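Acetyltransferase (Agrobacterium tumefaciens str. C58, PDB 2G3A) transfers an acetyl group from acetyl coenzyme A to acceptor substrates, preferring glucosamine 6-phosphate or dopamine, as a member of the GNAT acetyltransferase family. Local coordinates at residues G91-L96 with L122-R127; K95-A100 with Y128-I133. All coordinates share one frame; numbering follows the deposited sequence.

Both contacts start from helix 92-106 and reach across to helix 119-128 and the strand that follows it, with centres about 6 Å apart on the same side of the chain's centre. Contact 1 pairs its first turn with helix 119-128; contact 2 pairs the next turn, overlapping at K95 and L96, with the end of that second helix and the start of strand 131-136. Between the two helices in sequence runs strand 111-116, parallel to strand 75-82 in the mixed sheet. The helix end of contact 1 runs directly into contact 2. Together they tie the two helices beside residues that, by similarity, bind CoA.

Contact 1: G91-L96 with L122-R127; sequences GIAPKL and LRTYER
T124 sets one methyl group against the first turn of helix 92-106, where it meets A93 and P94, bringing together two helices of the GNAT fold. The bonded geometry explains the aim: CG2 lies anti to the backbone N (chi1 -61°, measured to OG1), extending from helix 119-128 toward its neighbour. Its two contacts are equal, T124 CG2 to A93 CB and T124 CG2 to P94 CG both being 4.1 Å. Those two target carbons, A93 CB and P94 CG, are 4.6 Å apart, so the methyl sits astride them rather than against one alone. The side chains of P94 and T124 cross at about a right angle, and the proline is met at the tip of its ring.

No hydrogen bond crosses between the segments, and the buried surface is a modest 86 Å². The backbones approach closest at P94 and T124, whose CA atoms are 7.3 Å apart; this is a small apolar touch between helices near the surface. The same torsion puts the threonine hydroxyl beside its own backbone N, and OG1 is hydrogen-bonded to the carbonyl O of D120, one turn earlier.

G91, the N-cap, and A93 match the last two small positions of the Q/R-x-x-G-x-G/A signature, whose loop in relatives grips the CoA pyrophosphate. R123, T124 and Y125 are assigned to the CoA site by similarity, so the contact probably includes part of its wall. The hydroxyl is carried clear of the apolar meeting point: T124 OG1 is 5.4 Å from A93 CB.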
loop_
_atom_site.group_PDB
_atom_site.type_symbol
_atom_site.label_atom_id
_atom_site.label_comp_id
_atom_site.label_asym_id
_atom_site.label_seq_id
_atom_site.Cartn_x
_atom_site.Cartn_y
_atom_site.Cartn_z
ATOM N N GLY A 91 -10.227 23.902 -1.523
ATOM C CA GLY A 91 -10.951 22.766 -2.105
ATOM C C GLY A 91 -10.199 21.972 -3.160
ATOM O O GLY A 91 -10.816 21.273 -3.975
ATOM N N ILE A 92 -8.869 22.067 -3.152
ATOM C CA ILE A 92 -8.075 21.385 -4.171
ATOM C C ILE A 92 -7.964 19.878 -3.929
ATOM O O ILE A 92 -8.072 19.095 -4.872
ATOM C CB ILE A 92 -6.661 22.009 -4.357
ATOM C CG1 ILE A 92 -6.763 23.469 -4.789
ATOM C CG2 ILE A 92 -5.825 21.168 -5.358
ATOM C CD1 ILE A 92 -7.661 23.728 -5.992
ATOM N N ALA A 93 -7.733 19.468 -2.688
ATOM C CA ALA A 93 -7.713 18.042 -2.383
ATOM C C ALA A 93 -9.094 17.410 -2.698
ATOM O O ALA A 93 -9.159 16.366 -3.337
ATOM C CB ALA A 93 -7.298 17.791 -0.911
ATOM N N PRO A 94 -10.205 18.029 -2.226
ATOM C CA PRO A 94 -11.504 17.486 -2.675
ATOM C C PRO A 94 -11.705 17.471 -4.208
ATOM O O PRO A 94 -12.352 16.561 -4.726
ATOM C CB PRO A 94 -12.523 18.395 -1.981
ATOM C CG PRO A 94 -11.783 18.925 -0.769
ATOM C CD PRO A 94 -10.382 19.136 -1.269
ATOM N N LYS A 95 -11.148 18.457 -4.915
ATOM C CA LYS A 95 -11.253 18.505 -6.372
ATOM C C LYS A 95 -10.541 17.317 -7.004
ATOM O O LYS A 95 -11.047 16.721 -7.953
ATOM C CB LYS A 95 -10.699 19.822 -6.925
ATOM C CG LYS A 95 -10.709 19.904 -8.460
ATOM C CD LYS A 95 -10.423 21.315 -8.943
ATOM C CE LYS A 95 -10.573 21.426 -10.464
ATOM N NZ LYS A 95 -10.362 22.837 -10.901
ATOM N N LEU A 96 -9.350 17.004 -6.494
ATOM C CA LEU A 96 -8.592 15.842 -6.951
ATOM C C LEU A 96 -9.356 14.560 -6.672
ATOM O O LEU A 96 -9.449 13.702 -7.543
ATOM C CB LEU A 96 -7.203 15.792 -6.290
ATOM C CG LEU A 96 -6.228 16.915 -6.670
ATOM C CD1 LEU A 96 -5.090 16.962 -5.683
ATOM C CD2 LEU A 96 -5.703 16.761 -8.098
ATOM N N LEU A 122 -7.350 13.251 7.120
ATOM C CA LEU A 122 -8.468 12.433 7.601
ATOM C C LEU A 122 -9.783 13.219 7.628
ATOM O O LEU A 122 -10.809 12.729 7.157
ATOM C CB LEU A 122 -8.173 11.834 8.993
ATOM C CG LEU A 122 -9.281 11.010 9.685
ATOM C CD1 LEU A 122 -9.660 9.803 8.830
ATOM C CD2 LEU A 122 -8.802 10.513 11.026
ATOM N N ARG A 123 -9.743 14.437 8.176
ATOM C CA ARG A 123 -10.901 15.330 8.198
ATOM C C ARG A 123 -11.394 15.657 6.780
ATOM O O ARG A 123 -12.586 15.643 6.509
ATOM C CB ARG A 123 -10.540 16.614 8.951
ATOM C CG ARG A 123 -11.721 17.476 9.353
ATOM C CD ARG A 123 -11.276 18.732 10.101
ATOM N NE ARG A 123 -10.296 19.510 9.344
ATOM C CZ ARG A 123 -9.010 19.616 9.665
ATOM N NH1 ARG A 123 -8.536 18.993 10.734
ATOM N NH2 ARG A 123 -8.197 20.341 8.911
ATOM N N THR A 124 -10.460 15.968 5.887
ATOM C CA THR A 124 -10.798 16.230 4.487
ATOM C C THR A 124 -11.517 15.030 3.866
ATOM O O THR A 124 -12.551 15.186 3.192
ATOM C CB THR A 124 -9.522 16.543 3.665
ATOM O OG1 THR A 124 -8.899 17.713 4.211
ATOM C CG2 THR A 124 -9.851 16.782 2.184
ATOM N N TYR A 125 -10.980 13.835 4.103
ATOM C CA TYR A 125 -11.553 12.627 3.492
ATOM C C TYR A 125 -12.924 12.349 4.047
ATOM O O TYR A 125 -13.832 11.982 3.306
ATOM C CB TYR A 125 -10.658 11.396 3.706
ATOM C CG TYR A 125 -9.269 11.536 3.149
ATOM C CD1 TYR A 125 -8.991 12.458 2.137
ATOM C CD2 TYR A 125 -8.215 10.735 3.636
ATOM C CE1 TYR A 125 -7.711 12.608 1.645
ATOM C CE2 TYR A 125 -6.912 10.856 3.116
ATOM C CZ TYR A 125 -6.675 11.800 2.132
ATOM O OH TYR A 125 -5.407 11.957 1.608
ATOM N N GLU A 126 -13.084 12.538 5.352
ATOM C CA GLU A 126 -14.390 12.315 5.974
ATOM C C GLU A 126 -15.462 13.304 5.483
ATOM O O GLU A 126 -16.610 12.911 5.207
ATOM C CB GLU A 126 -14.256 12.324 7.496
ATOM C CG GLU A 126 -13.562 11.053 8.030
ATOM C CD GLU A 126 -13.405 11.046 9.551
ATOM O OE1 GLU A 126 -13.001 12.078 10.129
ATOM O OE2 GLU A 126 -13.663 9.996 10.165
ATOM N N ARG A 127 -15.088 14.578 5.369
ATOM C CA ARG A 127 -15.995 15.602 4.840
ATOM C C ARG A 127 -16.433 15.273 3.407
ATOM O O ARG A 127 -17.617 15.421 3.061
ATOM C CB ARG A 127 -15.338 16.985 4.875
ATOM C CG ARG A 127 -15.364 17.711 6.213
ATOM C CD ARG A 127 -15.050 19.206 5.999
ATOM N NE ARG A 127 -13.676 19.397 5.514
ATOM C CZ ARG A 127 -12.657 19.803 6.271
ATOM N NH1 ARG A 127 -12.851 20.101 7.553
ATOM N NH2 ARG A 127 -11.445 19.931 5.741
#

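Contact 2: K95-A100 with Y128-I133; sequences KLLAMA and YGFTKI
Y128 and L97 account for most of the 194 Å² buried here, and they meet ring face to aliphatic stem. L97 CB sits 3.8 Å from the centroid of the Y128 ring and only 12° off its normal, which identifies a CH-pi contact centred on the face. Farther out along the leucine, CD1 approaches the inner end of the ring, with L97 CD1 to Y128 CG at 4.0 Å, so the branch follows the phenol from above its middle back toward its root. The tyrosine reaches this position because its CG is anti to the backbone N (chi1 -178°), which extends the ring from the helix end toward helix 92-106.

At the far end of the ring the hydroxyl comes against the helix backbone at the L97-A98 junction: Y128 OH is 3.2 Å from both L97 O and A98 CA. None of these approaches is a hydrogen bond across the segments, and A98 N is poorly angled toward the oxygen. The polar partner of Y128 OH is E101, whose OE1 it meets in a hydrogen bond. A98 adds its methyl beside the ring, CB to Y128 CE1 being 4.2 Å.

The tyrosine, glycine and phenylalanine close helix 119-128 in a Schellman motif: G129 N bonds to E126 O and F130 N to Y125 O, with G129 at positive phi as the C-prime residue. A glycine-phenylalanine pair here, before the next strand, is a recurrent element of GNAT sequences. That turn redirects the chain so that buried F130 points back toward helix 92-106 and also packs on A112 and I114 of strand 111-116. Its ring meets the second branch of the same leucine, L97 CD2 to F130 CE2 at 4.3 Å.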
loop_
_atom_site.group_PDB
_atom_site.type_symbol
_atom_site.label_atom_id
_atom_site.label_comp_id
_atom_site.label_asym_id
_atom_site.label_seq_id
_atom_site.Cartn_x
_atom_site.Cartn_y
_atom_site.Cartn_z
ATOM N N LYS A 95 -11.148 18.457 -4.915
ATOM C CA LYS A 95 -11.253 18.505 -6.372
ATOM C C LYS A 95 -10.541 17.317 -7.004
ATOM O O LYS A 95 -11.047 16.721 -7.953
ATOM C CB LYS A 95 -10.699 19.822 -6.925
ATOM C CG LYS A 95 -10.709 19.904 -8.460
ATOM C CD LYS A 95 -10.423 21.315 -8.943
ATOM C CE LYS A 95 -10.573 21.426 -10.464
ATOM N NZ LYS A 95 -10.362 22.837 -10.901
ATOM N N LEU A 96 -9.350 17.004 -6.494
ATOM C CA LEU A 96 -8.592 15.842 -6.951
ATOM C C LEU A 96 -9.356 14.560 -6.672
ATOM O O LEU A 96 -9.449 13.702 -7.543
ATOM C CB LEU A 96 -7.203 15.792 -6.290
ATOM C CG LEU A 96 -6.228 16.915 -6.670
ATOM C CD1 LEU A 96 -5.090 16.962 -5.683
ATOM C CD2 LEU A 96 -5.703 16.761 -8.098
ATOM N N LEU A 97 -9.931 14.447 -5.471
ATOM C CA LEU A 97 -10.744 13.271 -5.142
ATOM C C LEU A 97 -11.980 13.143 -6.043
ATOM O O LEU A 97 -12.363 12.040 -6.441
ATOM C CB LEU A 97 -11.166 13.305 -3.679
ATOM C CG LEU A 97 -10.007 13.156 -2.674
ATOM C CD1 LEU A 97 -10.522 13.486 -1.279
ATOM C CD2 LEU A 97 -9.394 11.729 -2.742
ATOM N N ALA A 98 -12.613 14.276 -6.337
ATOM C CA ALA A 98 -13.783 14.296 -7.220
ATOM C C ALA A 98 -13.429 13.903 -8.658
ATOM O O ALA A 98 -14.179 13.160 -9.315
ATOM C CB ALA A 98 -14.469 15.675 -7.169
HETATM N N MSE A 99 -12.275 14.353 -9.142
HETATM C CA MSE A 99 -11.830 13.964 -10.488
HETATM C C MSE A 99 -11.502 12.473 -10.578
HETATM O O MSE A 99 -11.838 11.807 -11.570
HETATM C CB MSE A 99 -10.622 14.785 -10.914
HETATM C CG MSE A 99 -10.933 16.259 -11.106
HETATM SE SE MSE A 99 -9.341 17.216 -11.671
HETATM C CE MSE A 99 -8.898 16.229 -13.329
ATOM N N ALA A 100 -10.856 11.952 -9.537
ATOM C CA ALA A 100 -10.554 10.516 -9.437
ATOM C C ALA A 100 -11.833 9.678 -9.344
ATOM O O ALA A 100 -11.958 8.655 -10.020
ATOM C CB ALA A 100 -9.639 10.247 -8.231
ATOM N N TYR A 128 -15.460 14.842 2.594
ATOM C CA TYR A 128 -15.672 14.381 1.214
ATOM C C TYR A 128 -16.689 13.235 1.103
ATOM O O TYR A 128 -17.450 13.162 0.132
ATOM C CB TYR A 128 -14.327 14.028 0.525
ATOM C CG TYR A 128 -14.506 13.603 -0.927
ATOM C CD1 TYR A 128 -14.697 14.559 -1.929
ATOM C CD2 TYR A 128 -14.541 12.248 -1.284
ATOM C CE1 TYR A 128 -14.917 14.185 -3.247
ATOM C CE2 TYR A 128 -14.769 11.855 -2.612
ATOM C CZ TYR A 128 -14.955 12.836 -3.584
ATOM O OH TYR A 128 -15.165 12.491 -4.901
ATOM N N GLY A 129 -16.738 12.362 2.108
ATOM C CA GLY A 129 -17.685 11.246 2.084
ATOM C C GLY A 129 -17.080 9.875 2.358
ATOM O O GLY A 129 -17.799 8.874 2.327
ATOM N N PHE A 130 -15.771 9.808 2.605
ATOM C CA PHE A 130 -15.171 8.533 3.057
ATOM C C PHE A 130 -15.562 8.216 4.484
ATOM O O PHE A 130 -15.814 9.118 5.279
ATOM C CB PHE A 130 -13.654 8.535 2.988
ATOM C CG PHE A 130 -13.094 8.486 1.595
ATOM C CD1 PHE A 130 -12.637 7.277 1.052
ATOM C CD2 PHE A 130 -12.962 9.645 0.852
ATOM C CE1 PHE A 130 -12.088 7.232 -0.231
ATOM C CE2 PHE A 130 -12.395 9.610 -0.423
ATOM C CZ PHE A 130 -11.966 8.396 -0.965
ATOM N N THR A 131 -15.599 6.922 4.792
ATOM C CA THR A 131 -15.978 6.436 6.118
ATOM C C THR A 131 -14.925 5.442 6.590
ATOM O O THR A 131 -14.491 4.583 5.821
ATOM C CB THR A 131 -17.352 5.753 6.100
ATOM O OG1 THR A 131 -17.334 4.684 5.150
ATOM C CG2 THR A 131 -18.442 6.741 5.726
ATOM N N LYS A 132 -14.516 5.579 7.845
ATOM C CA LYS A 132 -13.416 4.815 8.398
ATOM C C LYS A 132 -13.746 3.341 8.411
ATOM O O LYS A 132 -14.864 2.944 8.730
ATOM C CB LYS A 132 -13.116 5.295 9.821
ATOM C CG LYS A 132 -12.772 6.776 9.887
ATOM C CD LYS A 132 -11.978 7.151 11.135
ATOM C CE LYS A 132 -12.865 7.739 12.220
ATOM N NZ LYS A 132 -12.093 8.704 13.063
ATOM N N ILE A 133 -12.764 2.526 8.066
ATOM C CA ILE A 133 -12.959 1.082 8.092
ATOM C C ILE A 133 -12.068 0.411 9.130
ATOM O O ILE A 133 -12.324 -0.711 9.517
ATOM C CB ILE A 133 -12.840 0.425 6.683
ATOM C CG1 ILE A 133 -11.497 0.731 6.026
ATOM C CG2 ILE A 133 -14.025 0.864 5.800
ATOM C CD1 ILE A 133 -11.389 0.299 4.542
#